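Local atomic coordinates of lipoxygenase (Cyanothece sp., PDB entry 5EK8), a protein that probably catalyses, as a 9R-lipoxygenase, the insertion of molecular oxygen into polyunsaturated fatty acids at a non-heme iron centre. Residues 66-71 / 160-165; 174-179 / 393-398. All coordinates share one frame; numbering follows the deposited sequence.

Contact 1. Residues 66-71 / 160-165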
loop_
_atom_site.group_PDB
_atom_site.type_symbol
_atom_site.label_atom_id
_atom_site.label_comp_id
_atom_site.label_asym_id
_atom_site.label_seq_id
_atom_site.Cartn_x
_atom_site.Cartn_y
_atom_site.Cartn_z
ATOM N N LYS A 66 -0.265 25.234 8.861
ATOM C CA LYS A 66 0.649 24.970 9.964
ATOM C C LYS A 66 2.063 25.283 9.505
ATOM O O LYS A 66 2.332 25.297 8.306
ATOM C CB LYS A 66 0.545 23.515 10.433
ATOM C CG LYS A 66 -0.743 23.176 11.161
ATOM C CD LYS A 66 -0.633 21.826 11.839
ATOM C CE LYS A 66 -1.909 21.472 12.572
ATOM N NZ LYS A 66 -1.784 20.173 13.286
ATOM N N PRO A 67 2.973 25.546 10.451
ATOM C CA PRO A 67 4.358 25.844 10.074
ATOM C C PRO A 67 5.051 24.683 9.374
ATOM O O PRO A 67 4.910 23.536 9.800
ATOM C CB PRO A 67 5.034 26.144 11.418
ATOM C CG PRO A 67 4.138 25.555 12.453
ATOM C CD PRO A 67 2.757 25.690 11.900
ATOM N N LEU A 68 5.777 24.991 8.302
ATOM C CA LEU A 68 6.655 24.025 7.648
ATOM C C LEU A 68 7.980 24.000 8.399
ATOM O O LEU A 68 8.865 24.818 8.153
ATOM C CB LEU A 68 6.868 24.384 6.177
ATOM C CG LEU A 68 7.481 23.320 5.268
ATOM C CD1 LEU A 68 6.546 22.142 5.130
ATOM C CD2 LEU A 68 7.801 23.904 3.901
ATOM N N HIS A 69 8.102 23.052 9.318
ATOM C CA HIS A 69 9.157 23.070 10.322
ATOM C C HIS A 69 10.422 22.317 9.930
ATOM O O HIS A 69 10.360 21.271 9.283
ATOM C CB HIS A 69 8.617 22.484 11.620
ATOM C CG HIS A 69 8.054 21.110 11.461
ATOM N ND1 HIS A 69 6.749 20.880 11.073
ATOM C CD2 HIS A 69 8.615 19.890 11.621
ATOM C CE1 HIS A 69 6.533 19.581 11.011
ATOM N NE2 HIS A 69 7.652 18.955 11.336
ATOM N N ASN A 70 11.564 22.862 10.345
ATOM C CA ASN A 70 12.859 22.193 10.238
ATOM C C ASN A 70 13.173 21.707 8.829
ATOM O O ASN A 70 13.726 20.622 8.646
ATOM C CB ASN A 70 12.927 21.010 11.212
ATOM C CG ASN A 70 12.504 21.384 12.623
ATOM O OD1 ASN A 70 12.433 22.561 12.977
ATOM N ND2 ASN A 70 12.223 20.375 13.439
ATOM N N ILE A 71 12.809 22.504 7.832
ATOM C CA ILE A 71 13.078 22.138 6.452
ATOM C C ILE A 71 14.162 23.052 5.894
ATOM O O ILE A 71 14.237 24.233 6.247
ATOM C CB ILE A 71 11.796 22.199 5.588
ATOM C CG1 ILE A 71 11.953 21.335 4.337
ATOM C CG2 ILE A 71 11.418 23.641 5.249
ATOM C CD1 ILE A 71 10.638 20.907 3.741
ATOM N N VAL A 160 3.490 26.841 1.280
ATOM C CA VAL A 160 4.168 25.884 0.417
ATOM C C VAL A 160 3.338 24.613 0.282
ATOM O O VAL A 160 2.951 24.016 1.283
ATOM C CB VAL A 160 5.572 25.521 0.957
ATOM C CG1 VAL A 160 6.262 24.516 0.033
ATOM C CG2 VAL A 160 6.425 26.779 1.134
ATOM N N PRO A 161 3.057 24.198 -0.961
ATOM C CA PRO A 161 2.327 22.948 -1.191
ATOM C C PRO A 161 3.220 21.723 -1.018
ATOM O O PRO A 161 3.481 21.006 -1.985
ATOM C CB PRO A 161 1.852 23.086 -2.638
ATOM C CG PRO A 161 2.894 23.928 -3.278
ATOM C CD PRO A 161 3.361 24.897 -2.222
ATOM N N TYR A 162 3.679 21.490 0.208
ATOM C CA TYR A 162 4.547 20.356 0.490
ATOM C C TYR A 162 3.742 19.142 0.941
ATOM O O TYR A 162 3.155 19.142 2.027
ATOM C CB TYR A 162 5.582 20.727 1.551
ATOM C CG TYR A 162 6.653 19.677 1.746
ATOM C CD1 TYR A 162 6.671 18.877 2.884
ATOM C CD2 TYR A 162 7.644 19.477 0.782
ATOM C CE1 TYR A 162 7.646 17.915 3.066
ATOM C CE2 TYR A 162 8.631 18.515 0.954
ATOM C CZ TYR A 162 8.625 17.736 2.099
ATOM O OH TYR A 162 9.592 16.778 2.293
ATOM N N TRP A 163 3.740 18.108 0.102
ATOM C CA TRP A 163 2.959 16.891 0.326
ATOM C C TRP A 163 1.516 17.196 0.696
ATOM O O TRP A 163 1.047 16.792 1.760
ATOM C CB TRP A 163 3.605 16.033 1.417
ATOM C CG TRP A 163 4.782 15.242 0.937
ATOM C CD1 TRP A 163 6.013 15.725 0.599
ATOM C CD2 TRP A 163 4.840 13.824 0.743
ATOM N NE1 TRP A 163 6.836 14.694 0.206
ATOM C CE2 TRP A 163 6.138 13.518 0.287
ATOM C CE3 TRP A 163 3.921 12.783 0.911
ATOM C CZ2 TRP A 163 6.539 12.216 -0.003
ATOM C CZ3 TRP A 163 4.324 11.487 0.623
ATOM C CH2 TRP A 163 5.620 11.217 0.171
ATOM N N PRO A 164 0.801 17.911 -0.184
ATOM C CA PRO A 164 -0.558 18.330 0.167
ATOM C C PRO A 164 -1.515 17.151 0.233
ATOM O O PRO A 164 -1.309 16.159 -0.468
ATOM C CB PRO A 164 -0.935 19.278 -0.972
ATOM C CG PRO A 164 -0.142 18.790 -2.131
ATOM C CD PRO A 164 1.160 18.301 -1.562
ATOM N N TYR A 165 -2.541 17.258 1.074
ATOM C CA TYR A 165 -3.560 16.221 1.165
ATOM C C TYR A 165 -4.580 16.357 0.044
ATOM O O TYR A 165 -4.928 17.466 -0.361
ATOM C CB TYR A 165 -4.267 16.273 2.518
ATOM C CG TYR A 165 -3.516 15.595 3.638
ATOM C CD1 TYR A 165 -3.582 14.222 3.807
ATOM C CD2 TYR A 165 -2.748 16.326 4.530
ATOM C CE1 TYR A 165 -2.904 13.596 4.827
ATOM C CE2 TYR A 165 -2.066 15.702 5.559
ATOM C CZ TYR A 165 -2.147 14.336 5.699
ATOM O OH TYR A 165 -1.475 13.700 6.716
#

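Contact 2. Residues 174-179 / 393-398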
loop_
_atom_site.group_PDB
_atom_site.type_symbol
_atom_site.label_atom_id
_atom_site.label_comp_id
_atom_site.label_asym_id
_atom_site.label_seq_id
_atom_site.Cartn_x
_atom_site.Cartn_y
_atom_site.Cartn_z
ATOM N N ILE A 174 -2.124 11.694 -0.770
ATOM C CA ILE A 174 -1.439 12.853 -1.325
ATOM C C ILE A 174 -2.222 13.372 -2.524
ATOM O O ILE A 174 -2.914 12.611 -3.202
ATOM C CB ILE A 174 0.013 12.518 -1.737
ATOM C CG1 ILE A 174 0.810 13.802 -1.975
ATOM C CG2 ILE A 174 0.037 11.615 -2.964
ATOM C CD1 ILE A 174 2.280 13.573 -2.233
ATOM N N PHE A 175 -2.144 14.673 -2.771
ATOM C CA PHE A 175 -2.770 15.240 -3.955
ATOM C C PHE A 175 -1.801 15.135 -5.124
ATOM O O PHE A 175 -0.757 15.787 -5.143
ATOM C CB PHE A 175 -3.184 16.694 -3.719
ATOM C CG PHE A 175 -3.873 17.321 -4.896
ATOM C CD1 PHE A 175 -5.066 16.803 -5.372
ATOM C CD2 PHE A 175 -3.328 18.430 -5.528
ATOM C CE1 PHE A 175 -5.704 17.378 -6.458
ATOM C CE2 PHE A 175 -3.964 19.014 -6.616
ATOM C CZ PHE A 175 -5.155 18.488 -7.077
ATOM N N MET A 176 -2.147 14.302 -6.097
ATOM C CA MET A 176 -1.239 14.021 -7.194
ATOM C C MET A 176 -2.005 13.747 -8.480
ATOM O O MET A 176 -2.151 12.596 -8.888
ATOM C CB MET A 176 -0.340 12.832 -6.838
ATOM C CG MET A 176 0.969 12.775 -7.608
ATOM S SD MET A 176 2.235 11.851 -6.713
ATOM C CE MET A 176 1.545 10.201 -6.728
ATOM N N PRO A 177 -2.506 14.814 -9.122
ATOM C CA PRO A 177 -3.211 14.672 -10.399
ATOM C C PRO A 177 -2.266 14.130 -11.458
ATOM O O PRO A 177 -2.602 13.193 -12.184
ATOM C CB PRO A 177 -3.643 16.105 -10.739
ATOM C CG PRO A 177 -3.416 16.906 -9.508
ATOM C CD PRO A 177 -2.335 16.224 -8.740
ATOM N N ASN A 178 -1.087 14.737 -11.536
ATOM C CA ASN A 178 -0.028 14.258 -12.403
ATOM C C ASN A 178 0.933 13.390 -11.613
ATOM O O ASN A 178 1.766 13.907 -10.868
ATOM C CB ASN A 178 0.721 15.427 -13.043
ATOM C CG ASN A 178 -0.199 16.363 -13.797
ATOM O OD1 ASN A 178 -1.221 15.942 -14.340
ATOM N ND2 ASN A 178 0.158 17.643 -13.834
ATOM N N PRO A 179 0.824 12.062 -11.775
ATOM C CA PRO A 179 1.708 11.123 -11.078
ATOM C C PRO A 179 3.145 11.302 -11.542
ATOM O O PRO A 179 4.077 10.822 -10.898
ATOM C CB PRO A 179 1.159 9.753 -11.485
ATOM C CG PRO A 179 0.528 9.995 -12.812
ATOM C CD PRO A 179 -0.061 11.376 -12.732
ATOM N N SER A 393 7.467 5.623 -1.643
ATOM C CA SER A 393 6.989 5.117 -2.933
ATOM C C SER A 393 5.530 4.640 -2.973
ATOM O O SER A 393 5.007 4.377 -4.054
ATOM C CB SER A 393 7.901 3.980 -3.418
ATOM O OG SER A 393 9.214 4.453 -3.670
ATOM N N ILE A 394 4.863 4.546 -1.823
ATOM C CA ILE A 394 3.507 3.990 -1.793
ATOM C C ILE A 394 2.489 4.921 -2.463
ATOM O O ILE A 394 1.500 4.461 -3.054
ATOM C CB ILE A 394 3.054 3.665 -0.348
ATOM C CG1 ILE A 394 1.824 2.758 -0.365
ATOM C CG2 ILE A 394 2.783 4.926 0.455
ATOM C CD1 ILE A 394 1.345 2.372 1.026
ATOM N N ILE A 395 2.754 6.223 -2.408
ATOM C CA ILE A 395 1.885 7.200 -3.050
ATOM C C ILE A 395 1.817 6.938 -4.554
ATOM O O ILE A 395 0.755 7.066 -5.175
ATOM C CB ILE A 395 2.364 8.644 -2.787
ATOM C CG1 ILE A 395 3.854 8.792 -3.116
ATOM C CG2 ILE A 395 2.099 9.040 -1.335
ATOM C CD1 ILE A 395 4.333 10.223 -3.130
ATOM N N ASN A 396 2.956 6.542 -5.117
ATOM C CA ASN A 396 3.064 6.245 -6.537
ATOM C C ASN A 396 2.164 5.084 -6.938
ATOM O O ASN A 396 1.372 5.194 -7.877
ATOM C CB ASN A 396 4.516 5.929 -6.909
ATOM C CG ASN A 396 5.472 7.066 -6.580
ATOM O OD1 ASN A 396 5.182 8.238 -6.843
ATOM N ND2 ASN A 396 6.618 6.726 -5.987
ATOM N N ILE A 397 2.281 3.973 -6.217
ATOM C CA ILE A 397 1.544 2.772 -6.589
ATOM C C ILE A 397 0.050 2.953 -6.342
ATOM O O ILE A 397 -0.767 2.453 -7.114
ATOM C CB ILE A 397 2.060 1.510 -5.847
ATOM C CG1 ILE A 397 1.325 0.263 -6.341
ATOM C CG2 ILE A 397 1.926 1.642 -4.346
ATOM C CD1 ILE A 397 1.437 0.032 -7.841
ATOM N N ASN A 398 -0.315 3.682 -5.292
ATOM C CA ASN A 398 -1.733 3.944 -5.060
ATOM C C ASN A 398 -2.326 4.830 -6.158
ATOM O O ASN A 398 -3.423 4.561 -6.678
ATOM C CB ASN A 398 -1.941 4.579 -3.688
ATOM C CG ASN A 398 -1.727 3.598 -2.559
ATOM O OD1 ASN A 398 -1.555 2.399 -2.790
ATOM N ND2 ASN A 398 -1.743 4.098 -1.325
#

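Contact 1. Residues 66-71 / 160-165
L68 and I71 reach across from the loop ahead of strand 72-79 to meet V160 and Y162, just where strand 152-160 ends. L68 divides its branches: CD2 lies 4.0 Å from V160 CB, while CD1 approaches Y162 obliquely, 4.0 Å from its CD1 and equally near its CB. The leucine crosses both partners at about a right angle. I71 comes in over the aromatic face instead. With CG1 anti to the backbone N (chi1 -158°) and the chain extended, its CD1 stands 4.1 Å from the centroid of the Y162 ring, only 12° off the normal, a CH-pi contact. W163 CD1 covers the opposite face, 3.6 Å above the ring plane, holding the phenol between two apolar groups. The OH of Y162 makes a weak hydrogen bond to D121 OD2. A serine in place of Y162 would probably leave a gap beneath I71 CD1 and D121 without its phenol partner.

All four touching residues are buried, yet only these side chains bridge the segments: no hydrogen bond crosses, and the nearest CA atoms, those of L68 and V160, are 7.9 Å apart. The solvent side is different. P161, the exposed centre of an inverse gamma turn, takes no part in the contact and rests on S62 and Y140, and partly exposed K66 makes no contact across, forming salt bridges through NZ to E490 and E494 instead. This is apolar packing at the edge of the antiparallel beta-sandwich of the PLAT domain, where its last strand runs out toward the helical catalytic domain of a lipoxygenase.

Contact 2. Residues 174-179 / 393-398
The side-chain amide of N396, whose OD1 lies 4.1 Å from M176 CE, is gripped at both ends: OD1 is hydrogen-bonded to T182 OG1 and ND2 to the backbone O of D184. These two bonds fix the rotation of the buried amide, leaving the M176 methyl to meet it by packing alone. The setting is the first turn of helix 394-404, in the helical catalytic domain of the lipoxygenase fold, against which the linker 174-179 is laid.

No hydrogen bond runs directly between the segments; 179 Å² is buried, largely by I174, M176 and I395. M176 leaves its backbone extended and then bends at the thioether (chi3 66°), which carries CE over the helix backbone to 3.6 Å from I395 O and 4.3 Å from I395 CB. I174 and I395 cross obliquely, with two points of touch. At the first, I174 CG2 is 3.7 Å from I395 CG2; at the second, I174 CD1 is 4.0 Å from I395 CD1. The second point depends on a torsion of I395: its CG1 lies between the backbone N and carbonyl carbon (chi1 51°), sending CD1 toward the linker isoleucine.

R399, one turn further along the helix, hydrogen-bonds through NE to M176 O and through NH2 to P177 O, tying the linker backbone to the same helix. E368 bonds the backbone N of I174 through OE1 and N398 ND2 through OE2, and N398 in turn serves as a second-shell residue for the iron, its OD1 hydrogen-bonded to ND1 of the iron ligand H364.

How the contacts relate
Contact 1 closes before contact 2 opens along the chain, and their centres lie about 17 Å apart. Both draw on the same linker, which leaves strand 152-160 of the PLAT domain and runs toward helix 188-214. Contact 1 sits at its start, its centre about 23 Å from the centre of the chain; that of contact 2 lies further in, at about 11 Å. The two touch: P164 O is 2.9 Å from F175 N, a probable hydrogen bond, and the W163 indole packs with CE3 3.6 Å from I174 CD1 and CH2 3.7 Å from I395 CD1. The linker thus joins the beta-sandwich to the helices around the iron through contacts that meet at W163 and P164.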